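Local coordinates for protein ribosomal RNA small subunit methyltransferase E (Legionella pneumophila, PDB 5O96) that probably methylates the N3 position of a specific uridine in 16S ribosomal RNA, using S-adenosylmethionine as methyl donor, at residues D49-T54 and V72-R77; S79-H84 and P190-I195; L113-C118 and G200-E205. All coordinates share one frame; numbering follows the deposited sequence.

Interaction 1: residues D49-T54 and V72-R77; sequences DNKEFT and VLEVNR
Glu-52 and Leu-73 form an antiparallel hydrogen-bonded pair near the open end of the beta hairpin made by strands 51-61 and 64-74. The hairpin belongs to the PUA-like domain of this RsmE-family enzyme. Glu-52 N donates to Leu-73 O at 2.6 Å, and Leu-73 N returns a bond to Glu-52 O. Phe-53 and Val-72 are the next pair, a non-hydrogen-bonded one. Their side chains lie alongside each other and point the same way. Val-72 CG2, anti to its own backbone N, is carried against the ring and approaches Phe-53 CE2 to 3.4 Å. Val-75 N also bonds to Asn-50 O, from a position 49° out of the carbonyl plane.

On the face of Lys-51 and Glu-74 these two chains run side by side, and Lys-51 NZ and Glu-74 OE2 form a long salt bridge. On the other face, Glu-52 makes a shorter one. The extended Glu-52 chain passes Val-75, and its OE2 receives Arg-77 NH1 at 3.0 Å, close to the guanidinium plane. Val-75 CG1 lies over one face of that guanidinium. Arg-8 and Asn-148 also bind Glu-52 OE2, so this oxygen is gripped by three groups. Gly-146 O takes a further bond from Arg-77 NH1. Asn-50 ND2 is held by Gln-149 OE1, and Pro-222 of the second subunit packs on Arg-77.

Two waters complete the contact. One gives a hydrogen bond to Asn-50 OD1 and accepts one from Arg-77 N. The other donates to Glu-52 OE1 at 2.8 Å and accepts from Arg-77 NH2 at 3.2 Å.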
loop_
_atom_site.group_PDB
_atom_site.type_symbol
_atom_site.label_atom_id
_atom_site.label_comp_id
_atom_site.label_asym_id
_atom_site.label_seq_id
_atom_site.Cartn_x
_atom_site.Cartn_y
_atom_site.Cartn_z
ATOM N N ASP A 49 -17.799 14.133 -13.128
ATOM C CA ASP A 49 -17.507 14.551 -14.498
ATOM C C ASP A 49 -16.298 15.486 -14.589
ATOM O O ASP A 49 -16.115 16.159 -15.607
ATOM C CB ASP A 49 -18.737 15.221 -15.113
ATOM C CG ASP A 49 -18.674 15.305 -16.647
ATOM O OD1 ASP A 49 -17.790 14.644 -17.248
ATOM O OD2 ASP A 49 -19.511 16.034 -17.240
ATOM N N ASN A 50 -15.463 15.529 -13.553
ATOM C CA ASN A 50 -14.253 16.368 -13.524
ATOM C C ASN A 50 -14.584 17.853 -13.397
ATOM O O ASN A 50 -13.920 18.705 -13.981
ATOM C CB ASN A 50 -13.344 16.106 -14.726
ATOM C CG ASN A 50 -12.671 14.753 -14.636
ATOM O OD1 ASN A 50 -12.144 14.385 -13.585
ATOM N ND2 ASN A 50 -12.718 13.989 -15.717
ATOM N N LYS A 51 -15.590 18.156 -12.588
ATOM C CA LYS A 51 -15.903 19.508 -12.173
ATOM C C LYS A 51 -15.988 19.540 -10.649
ATOM O O LYS A 51 -16.442 18.572 -10.021
ATOM C CB LYS A 51 -17.229 19.999 -12.796
ATOM C CG LYS A 51 -17.208 20.135 -14.298
ATOM C CD LYS A 51 -18.592 19.890 -14.888
ATOM C CE LYS A 51 -18.716 20.494 -16.281
ATOM N NZ LYS A 51 -17.605 20.061 -17.181
ATOM N N GLU A 52 -15.540 20.651 -10.057
ATOM C CA GLU A 52 -15.689 20.893 -8.630
ATOM C C GLU A 52 -16.563 22.121 -8.409
ATOM O O GLU A 52 -16.477 23.110 -9.147
ATOM C CB GLU A 52 -14.336 21.096 -7.920
ATOM C CG GLU A 52 -13.275 20.090 -8.280
ATOM C CD GLU A 52 -12.083 20.113 -7.351
ATOM O OE1 GLU A 52 -11.869 21.120 -6.637
ATOM O OE2 GLU A 52 -11.341 19.106 -7.330
ATOM N N PHE A 53 -17.381 22.051 -7.366
ATOM C CA PHE A 53 -18.313 23.103 -7.006
ATOM C C PHE A 53 -18.016 23.532 -5.574
ATOM O O PHE A 53 -18.057 22.705 -4.656
ATOM C CB PHE A 53 -19.755 22.613 -7.159
ATOM C CG PHE A 53 -20.093 22.143 -8.551
ATOM C CD1 PHE A 53 -19.834 20.846 -8.939
ATOM C CD2 PHE A 53 -20.672 23.002 -9.469
ATOM C CE1 PHE A 53 -20.145 20.410 -10.221
ATOM C CE2 PHE A 53 -20.988 22.569 -10.742
ATOM C CZ PHE A 53 -20.720 21.279 -11.119
ATOM N N THR A 54 -17.685 24.811 -5.389
ATOM C CA THR A 54 -17.502 25.353 -4.050
ATOM C C THR A 54 -18.862 25.629 -3.425
ATOM O O THR A 54 -19.797 26.065 -4.104
ATOM C CB THR A 54 -16.668 26.637 -4.078
ATOM O OG1 THR A 54 -15.697 26.559 -5.125
ATOM C CG2 THR A 54 -15.929 26.805 -2.762
ATOM N N VAL A 72 -18.092 26.918 -9.865
ATOM C CA VAL A 72 -17.746 25.675 -10.544
ATOM C C VAL A 72 -16.340 25.825 -11.111
ATOM O O VAL A 72 -15.917 26.918 -11.497
ATOM C CB VAL A 72 -18.760 25.331 -11.661
ATOM C CG1 VAL A 72 -18.785 26.413 -12.693
ATOM C CG2 VAL A 72 -18.410 24.022 -12.334
ATOM N N LEU A 73 -15.606 24.722 -11.147
ATOM C CA LEU A 73 -14.289 24.740 -11.761
ATOM C C LEU A 73 -14.006 23.358 -12.319
ATOM O O LEU A 73 -14.376 22.348 -11.714
ATOM C CB LEU A 73 -13.220 25.161 -10.752
ATOM C CG LEU A 73 -11.765 25.189 -11.205
ATOM C CD1 LEU A 73 -11.610 26.015 -12.466
ATOM C CD2 LEU A 73 -10.899 25.741 -10.080
ATOM N N GLU A 74 -13.361 23.321 -13.479
ATOM C CA GLU A 74 -13.024 22.068 -14.145
ATOM C C GLU A 74 -11.642 21.622 -13.679
ATOM O O GLU A 74 -10.634 22.275 -13.973
ATOM C CB GLU A 74 -13.072 22.242 -15.660
ATOM C CG GLU A 74 -13.393 20.968 -16.393
ATOM C CD GLU A 74 -13.796 21.219 -17.819
ATOM O OE1 GLU A 74 -13.204 20.589 -18.723
ATOM O OE2 GLU A 74 -14.701 22.056 -18.029
ATOM N N VAL A 75 -11.596 20.510 -12.956
ATOM C CA VAL A 75 -10.390 20.027 -12.293
ATOM C C VAL A 75 -10.319 18.530 -12.565
ATOM O O VAL A 75 -11.187 17.771 -12.112
ATOM C CB VAL A 75 -10.412 20.313 -10.780
ATOM C CG1 VAL A 75 -9.236 19.652 -10.067
ATOM C CG2 VAL A 75 -10.457 21.816 -10.502
ATOM N N ASN A 76 -9.306 18.101 -13.313
ATOM C CA ASN A 76 -9.140 16.695 -13.662
ATOM C C ASN A 76 -7.863 16.167 -13.039
ATOM O O ASN A 76 -6.781 16.696 -13.309
ATOM C CB ASN A 76 -9.073 16.479 -15.173
ATOM C CG ASN A 76 -8.768 15.041 -15.515
ATOM O OD1 ASN A 76 -9.680 14.267 -15.742
ATOM N ND2 ASN A 76 -7.487 14.668 -15.516
ATOM N N ARG A 77 -7.979 15.103 -12.251
ATOM C CA ARG A 77 -6.816 14.475 -11.638
ATOM C C ARG A 77 -6.633 13.035 -12.104
ATOM O O ARG A 77 -6.039 12.219 -11.401
ATOM C CB ARG A 77 -6.910 14.560 -10.115
ATOM C CG ARG A 77 -6.823 15.975 -9.599
ATOM C CD ARG A 77 -6.643 16.042 -8.090
ATOM N NE ARG A 77 -6.430 17.411 -7.652
ATOM C CZ ARG A 77 -7.395 18.251 -7.290
ATOM N NH1 ARG A 77 -8.659 17.852 -7.292
ATOM N NH2 ARG A 77 -7.093 19.502 -6.917
HETATM O O HOH W 1 -10.443 13.552 -11.660
HETATM O O HOH W 2 -9.156 21.833 -6.422
#

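Interaction 2: residues S79-H84 and P190-I195; sequences SPLKIH and PDVALI
Lys-82, Ile-83 and His-84 pair in parallel with Asp-191, Val-192 and Ala-193. The axes of the two short strands approach to 4.6 Å at an angle of 21°. Four backbone hydrogen bonds join them. Lys-82 N donates to Pro-190 O at 3.0 Å, and Val-192 N donates to Lys-82 O at 2.9 Å. His-84 N then meets Val-192 O at 2.8 Å, almost straight at 176°. Leu-194 N closes the run on His-84 O. Weaker CA-H...O contacts lie between these bonds, such as Ile-83 CA to Val-192 O.

The apolar contacts are fewer. Leu-81 crosses Val-192 at a slant, with CD1 3.6 Å from Val-192 CG2. With chi1 at 178°, Leu-81 CG lies opposite its own N, which brings CD1 to the valine. Ile-83 CG2 rests near Leu-194 CB at 4.2 Å. Helix 227-242 covers the face of Ile-83 and Val-192, with Leu-235 and Leu-238 on Ile-83 and Ala-234 on Leu-194.

The ends of His-84 and Asp-191 lead away from the partner strand to other residues. His-84 is buried, and its NE2 bonds to Thr-111 OG1 and its ND1 to Glu-168 OE2. Asp-191 OD1 accepts from His-169 N. Ser-79 OG takes the backbone N-H of Leu-81 at 2.9 Å, an ST turn just before the strand.

Strands 82-88 and 191-196 are far apart in sequence but adjacent in the middle of an all-parallel sheet. With helices packed on it, this is the alpha/beta core of a SPOUT methyltransferase domain.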
loop_
_atom_site.group_PDB
_atom_site.type_symbol
_atom_site.label_atom_id
_atom_site.label_comp_id
_atom_site.label_asym_id
_atom_site.label_seq_id
_atom_site.Cartn_x
_atom_site.Cartn_y
_atom_site.Cartn_z
ATOM N N SER A 79 -5.078 9.937 -14.328
ATOM C CA SER A 79 -3.823 9.674 -15.018
ATOM C C SER A 79 -4.065 9.500 -16.512
ATOM O O SER A 79 -5.044 8.868 -16.912
ATOM C CB SER A 79 -3.155 8.417 -14.494
ATOM O OG SER A 79 -2.024 8.090 -15.298
ATOM N N PRO A 80 -3.140 9.966 -17.349
ATOM C CA PRO A 80 -3.212 9.621 -18.771
ATOM C C PRO A 80 -3.016 8.135 -19.044
ATOM O O PRO A 80 -3.396 7.675 -20.122
ATOM C CB PRO A 80 -2.090 10.473 -19.392
ATOM C CG PRO A 80 -1.105 10.620 -18.290
ATOM C CD PRO A 80 -1.927 10.744 -17.035
ATOM N N LEU A 81 -2.440 7.372 -18.120
ATOM C CA LEU A 81 -2.249 5.937 -18.312
ATOM C C LEU A 81 -3.430 5.234 -17.657
ATOM O O LEU A 81 -3.536 5.217 -16.433
ATOM C CB LEU A 81 -0.929 5.464 -17.709
ATOM C CG LEU A 81 -0.560 3.973 -17.752
ATOM C CD1 LEU A 81 -0.153 3.538 -19.152
ATOM C CD2 LEU A 81 0.524 3.570 -16.714
ATOM N N LYS A 82 -4.322 4.664 -18.470
ATOM C CA LYS A 82 -5.526 4.021 -17.962
ATOM C C LYS A 82 -5.201 2.566 -17.683
ATOM O O LYS A 82 -4.922 1.799 -18.608
ATOM C CB LYS A 82 -6.673 4.146 -18.959
ATOM C CG LYS A 82 -7.476 5.409 -18.824
ATOM C CD LYS A 82 -7.155 6.379 -19.936
ATOM C CE LYS A 82 -7.577 5.829 -21.288
ATOM N NZ LYS A 82 -6.913 6.570 -22.396
ATOM N N ILE A 83 -5.198 2.191 -16.413
ATOM C CA ILE A 83 -4.935 0.820 -16.009
ATOM C C ILE A 83 -6.252 0.163 -15.645
ATOM O O ILE A 83 -7.058 0.738 -14.913
ATOM C CB ILE A 83 -3.962 0.766 -14.826
ATOM C CG1 ILE A 83 -2.696 1.546 -15.191
ATOM C CG2 ILE A 83 -3.687 -0.676 -14.473
ATOM C CD1 ILE A 83 -1.698 1.668 -14.076
ATOM N N HIS A 84 -6.486 -1.019 -16.196
ATOM C CA HIS A 84 -7.613 -1.866 -15.838
ATOM C C HIS A 84 -7.065 -2.952 -14.919
ATOM O O HIS A 84 -6.343 -3.844 -15.375
ATOM C CB HIS A 84 -8.277 -2.460 -17.081
ATOM C CG HIS A 84 -9.496 -3.273 -16.782
ATOM N ND1 HIS A 84 -10.210 -3.935 -17.760
ATOM C CD2 HIS A 84 -10.127 -3.539 -15.612
ATOM C CE1 HIS A 84 -11.239 -4.555 -17.207
ATOM N NE2 HIS A 84 -11.208 -4.334 -15.904
ATOM N N PRO A 190 -1.939 4.327 -24.438
ATOM C CA PRO A 190 -3.207 4.558 -23.740
ATOM C C PRO A 190 -3.445 3.734 -22.471
ATOM O O PRO A 190 -3.791 4.333 -21.442
ATOM C CB PRO A 190 -4.265 4.198 -24.809
ATOM C CG PRO A 190 -3.594 3.208 -25.709
ATOM C CD PRO A 190 -2.119 3.573 -25.702
ATOM N N ASP A 191 -3.293 2.410 -22.516
ATOM C CA ASP A 191 -3.892 1.628 -21.444
ATOM C C ASP A 191 -3.129 0.337 -21.182
ATOM O O ASP A 191 -2.310 -0.113 -21.991
ATOM C CB ASP A 191 -5.373 1.359 -21.741
ATOM C CG ASP A 191 -5.600 0.721 -23.101
ATOM O OD1 ASP A 191 -4.621 0.421 -23.823
ATOM O OD2 ASP A 191 -6.778 0.510 -23.441
ATOM N N VAL A 192 -3.388 -0.221 -19.999
ATOM C CA VAL A 192 -2.756 -1.442 -19.499
ATOM C C VAL A 192 -3.831 -2.319 -18.869
ATOM O O VAL A 192 -4.681 -1.828 -18.125
ATOM C CB VAL A 192 -1.659 -1.147 -18.447
ATOM C CG1 VAL A 192 -0.778 -2.396 -18.184
ATOM C CG2 VAL A 192 -0.815 0.058 -18.846
ATOM N N ALA A 193 -3.786 -3.615 -19.139
ATOM C CA ALA A 193 -4.520 -4.581 -18.341
ATOM C C ALA A 193 -3.535 -5.274 -17.406
ATOM O O ALA A 193 -2.490 -5.753 -17.852
ATOM C CB ALA A 193 -5.245 -5.595 -19.224
ATOM N N LEU A 194 -3.866 -5.318 -16.111
ATOM C CA LEU A 194 -2.973 -5.838 -15.080
ATOM C C LEU A 194 -3.703 -6.884 -14.258
ATOM O O LEU A 194 -4.685 -6.561 -13.569
ATOM C CB LEU A 194 -2.478 -4.707 -14.170
ATOM C CG LEU A 194 -1.626 -5.085 -12.954
ATOM C CD1 LEU A 194 -0.270 -5.649 -13.358
ATOM C CD2 LEU A 194 -1.438 -3.889 -12.045
ATOM N N ILE A 195 -3.217 -8.126 -14.309
ATOM C CA ILE A 195 -3.777 -9.216 -13.511
ATOM C C ILE A 195 -2.915 -9.447 -12.266
ATOM O O ILE A 195 -1.683 -9.601 -12.355
ATOM C CB ILE A 195 -3.913 -10.501 -14.346
ATOM C CG1 ILE A 195 -4.879 -10.282 -15.512
ATOM C CG2 ILE A 195 -4.415 -11.662 -13.481
ATOM C CD1 ILE A 195 -4.953 -11.507 -16.463
#

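Interaction 3: residues L113-C118 and G200-E205. With SAM (S-adenosylmethionine), chain I.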
loop_
_atom_site.group_PDB
_atom_site.type_symbol
_atom_site.label_atom_id
_atom_site.label_comp_id
_atom_site.label_asym_id
_atom_site.label_seq_id
_atom_site.Cartn_x
_atom_site.Cartn_y
_atom_site.Cartn_z
ATOM N N LEU A 113 -11.800 -10.697 -9.838
ATOM C CA LEU A 113 -11.397 -11.836 -10.633
ATOM C C LEU A 113 -11.548 -13.077 -9.777
ATOM O O LEU A 113 -11.079 -13.098 -8.636
ATOM C CB LEU A 113 -9.950 -11.659 -11.063
ATOM C CG LEU A 113 -9.387 -12.421 -12.235
ATOM C CD1 LEU A 113 -10.110 -11.973 -13.474
ATOM C CD2 LEU A 113 -7.927 -12.085 -12.303
ATOM N N ILE A 114 -12.209 -14.096 -10.310
ATOM C CA ILE A 114 -12.297 -15.400 -9.661
ATOM C C ILE A 114 -11.300 -16.322 -10.355
ATOM O O ILE A 114 -11.399 -16.559 -11.566
ATOM C CB ILE A 114 -13.732 -15.954 -9.704
ATOM C CG1 ILE A 114 -14.697 -14.923 -9.124
ATOM C CG2 ILE A 114 -13.859 -17.224 -8.888
ATOM C CD1 ILE A 114 -16.144 -15.372 -9.149
ATOM N N THR A 115 -10.294 -16.782 -9.613
ATOM C CA THR A 115 -9.238 -17.629 -10.150
ATOM C C THR A 115 -9.202 -18.935 -9.371
ATOM O O THR A 115 -9.794 -19.054 -8.300
ATOM C CB THR A 115 -7.866 -16.964 -10.071
ATOM O OG1 THR A 115 -7.454 -16.924 -8.701
ATOM C CG2 THR A 115 -7.913 -15.568 -10.613
ATOM N N GLU A 116 -8.474 -19.912 -9.923
ATOM C CA GLU A 116 -8.514 -21.276 -9.399
ATOM C C GLU A 116 -8.267 -21.304 -7.901
ATOM O O GLU A 116 -9.017 -21.932 -7.147
ATOM C CB GLU A 116 -7.492 -22.146 -10.124
ATOM C CG GLU A 116 -7.574 -23.629 -9.768
ATOM C CD GLU A 116 -6.737 -24.502 -10.695
ATOM O OE1 GLU A 116 -6.951 -24.435 -11.928
ATOM O OE2 GLU A 116 -5.861 -25.239 -10.192
ATOM N N ARG A 117 -7.246 -20.587 -7.444
ATOM C CA ARG A 117 -6.791 -20.709 -6.071
ATOM C C ARG A 117 -7.341 -19.605 -5.177
ATOM O O ARG A 117 -6.795 -19.362 -4.096
ATOM C CB ARG A 117 -5.263 -20.745 -6.048
ATOM C CG ARG A 117 -4.716 -21.979 -6.761
ATOM C CD ARG A 117 -3.212 -21.937 -6.895
ATOM N NE ARG A 117 -2.696 -23.024 -7.715
ATOM C CZ ARG A 117 -1.413 -23.167 -8.042
ATOM N NH1 ARG A 117 -0.511 -22.291 -7.613
ATOM N NH2 ARG A 117 -1.030 -24.187 -8.793
ATOM N N CYS A 118 -8.396 -18.923 -5.614
ATOM C CA CYS A 118 -9.106 -18.027 -4.725
ATOM C C CYS A 118 -9.806 -18.848 -3.652
ATOM O O CYS A 118 -10.290 -19.953 -3.907
ATOM C CB CYS A 118 -10.102 -17.166 -5.508
ATOM S SG CYS A 118 -9.302 -15.862 -6.521
ATOM N N GLY A 200 -2.465 -17.906 -3.151
ATOM C CA GLY A 200 -1.793 -19.083 -3.679
ATOM C C GLY A 200 -1.187 -18.931 -5.062
ATOM O O GLY A 200 -0.614 -19.900 -5.570
ATOM N N GLY A 201 -1.313 -17.772 -5.708
ATOM C CA GLY A 201 -0.845 -17.685 -7.090
ATOM C C GLY A 201 -1.751 -18.327 -8.137
ATOM O O GLY A 201 -2.968 -18.427 -7.972
ATOM N N PHE A 202 -1.131 -18.748 -9.248
ATOM C CA PHE A 202 -1.812 -19.262 -10.434
ATOM C C PHE A 202 -1.344 -20.665 -10.778
ATOM O O PHE A 202 -0.164 -20.995 -10.625
ATOM C CB PHE A 202 -1.542 -18.411 -11.685
ATOM C CG PHE A 202 -2.037 -17.019 -11.597
ATOM C CD1 PHE A 202 -3.335 -16.711 -11.974
ATOM C CD2 PHE A 202 -1.204 -16.005 -11.172
ATOM C CE1 PHE A 202 -3.781 -15.411 -11.926
ATOM C CE2 PHE A 202 -1.657 -14.699 -11.106
ATOM C CZ PHE A 202 -2.943 -14.408 -11.479
ATOM N N SER A 203 -2.261 -21.459 -11.330
ATOM C CA SER A 203 -1.923 -22.781 -11.830
ATOM C C SER A 203 -1.235 -22.684 -13.188
ATOM O O SER A 203 -1.397 -21.710 -13.932
ATOM C CB SER A 203 -3.169 -23.641 -11.977
ATOM O OG SER A 203 -3.779 -23.417 -13.236
ATOM N N ASP A 204 -0.472 -23.729 -13.519
ATOM C CA ASP A 204 0.233 -23.729 -14.796
ATOM C C ASP A 204 -0.744 -23.668 -15.958
ATOM O O ASP A 204 -0.443 -23.059 -16.992
ATOM C CB ASP A 204 1.134 -24.961 -14.905
ATOM C CG ASP A 204 2.371 -24.866 -14.020
ATOM O OD1 ASP A 204 2.385 -24.020 -13.106
ATOM O OD2 ASP A 204 3.335 -25.631 -14.239
ATOM N N GLU A 205 -1.923 -24.269 -15.796
ATOM C CA GLU A 205 -2.957 -24.179 -16.818
ATOM C C GLU A 205 -3.440 -22.747 -16.997
ATOM O O GLU A 205 -3.670 -22.307 -18.130
ATOM C CB GLU A 205 -4.128 -25.087 -16.449
ATOM C CG GLU A 205 -5.259 -25.070 -17.460
ATOM C CD GLU A 205 -6.491 -25.810 -16.962
ATOM O OE1 GLU A 205 -6.906 -25.553 -15.811
ATOM O OE2 GLU A 205 -7.033 -26.656 -17.708
HETATM N N SAM I . 1.672 -13.538 -1.228
HETATM C CA SAM I . 0.361 -12.899 -1.307
HETATM C C SAM I . -0.568 -12.946 -0.072
HETATM O O SAM I . -0.171 -13.219 1.050
HETATM O OXT SAM I . -1.769 -12.687 -0.141
HETATM C CB SAM I . -0.348 -13.519 -2.468
HETATM C CG SAM I . -0.757 -12.790 -3.723
HETATM S SD SAM I . 0.642 -12.720 -4.798
HETATM C CE SAM I . 0.725 -10.978 -5.215
HETATM C "C5'" SAM I . -0.140 -13.414 -6.272
HETATM C "C4'" SAM I . 0.936 -14.051 -7.118
HETATM O "O4'" SAM I . 1.736 -12.992 -7.606
HETATM C "C3'" SAM I . 1.867 -14.879 -6.242
HETATM O "O3'" SAM I . 1.578 -16.253 -6.213
HETATM C "C2'" SAM I . 3.222 -14.691 -6.863
HETATM O "O2'" SAM I . 3.449 -15.790 -7.707
HETATM C "C1'" SAM I . 3.080 -13.427 -7.690
HETATM N N9 SAM I . 4.074 -12.500 -7.132
HETATM C C8 SAM I . 4.165 -11.992 -5.848
HETATM N N7 SAM I . 5.257 -11.209 -5.763
HETATM C C5 SAM I . 5.867 -11.217 -6.974
HETATM C C6 SAM I . 7.002 -10.597 -7.427
HETATM N N6 SAM I . 7.696 -9.852 -6.588
HETATM N N1 SAM I . 7.414 -10.807 -8.726
HETATM C C2 SAM I . 6.681 -11.607 -9.577
HETATM N N3 SAM I . 5.527 -12.229 -9.118
HETATM C C4 SAM I . 5.145 -12.031 -7.834
HETATM O O HOH W 3 -5.505 -19.056 -9.210
HETATM O O HOH W 4 -5.812 -17.866 -2.176
#
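The type I beta turn from Thr-115 to Cys-118, closed by Cys-118 N to Thr-115 O, lies against the glycine loop 200-203, with the CA atoms of Arg-117 and Gly-200 5.8 Å apart. Arg-117 carries most of the contact. Its chain is extended from CG to NE and runs along the loop backbone. NH1 donates to Gly-200 O at 3.1 Å, and this oxygen lies close to the guanidinium plane. One face of the guanidinium covers the peptide between Phe-202 and Ser-203, with Phe-202 O 3.1 Å above the plane. Thr-115 CG2 touches the Phe-202 ring at CE1, 4.3 Å away. Glu-116 reaches over Ser-203, OE2 to CB 3.6 Å, while its OE1 is 4.0 Å from Glu-205 OE1. Ser-203 is the N-cap of helix 204-212, and Glu-206 OE1 takes the N-H of Ser-203 in return.

A water ties the two backbones. It accepts from Thr-115 OG1 and Arg-117 N and donates to Gly-201 O at 2.9 Å. Glu-206 OE2 takes the N-H of Glu-116.

The backbone of Gly-201 passes very close to SAM O3', so the loop itself lines the ribose. The Arg-117 bond and the water fix Gly-200 O and Gly-201 O on the turn, which probably helps to set the loop beside the cofactor. Glu-116 and Glu-205, both exposed, probably repel each other.

Overall arrangement
The contacts follow the enzyme from its PUA-like domain to a cofactor site. Interaction 1 pairs the two strands of a hairpin, whose second strand leads through Arg-77 and Ser-79 into interaction 2, with centres about 23 Å apart. Interaction 2 lies in the parallel methyltransferase sheet. It touches interaction 3, where Ile-195 CG2 packs on Phe-202 CZ and on Leu-113 CD2, each at 3.7 Å. Strand 191-196 leads on to the glycine loop of interaction 3, which borders a bound SAM. Interactions 1 and 3 are about 41 Å apart between centres, yet the Arg-77 side chain is about 9 Å from another bound SAM. Arg-223 of the second subunit reaches both Arg-77 and Ser-79.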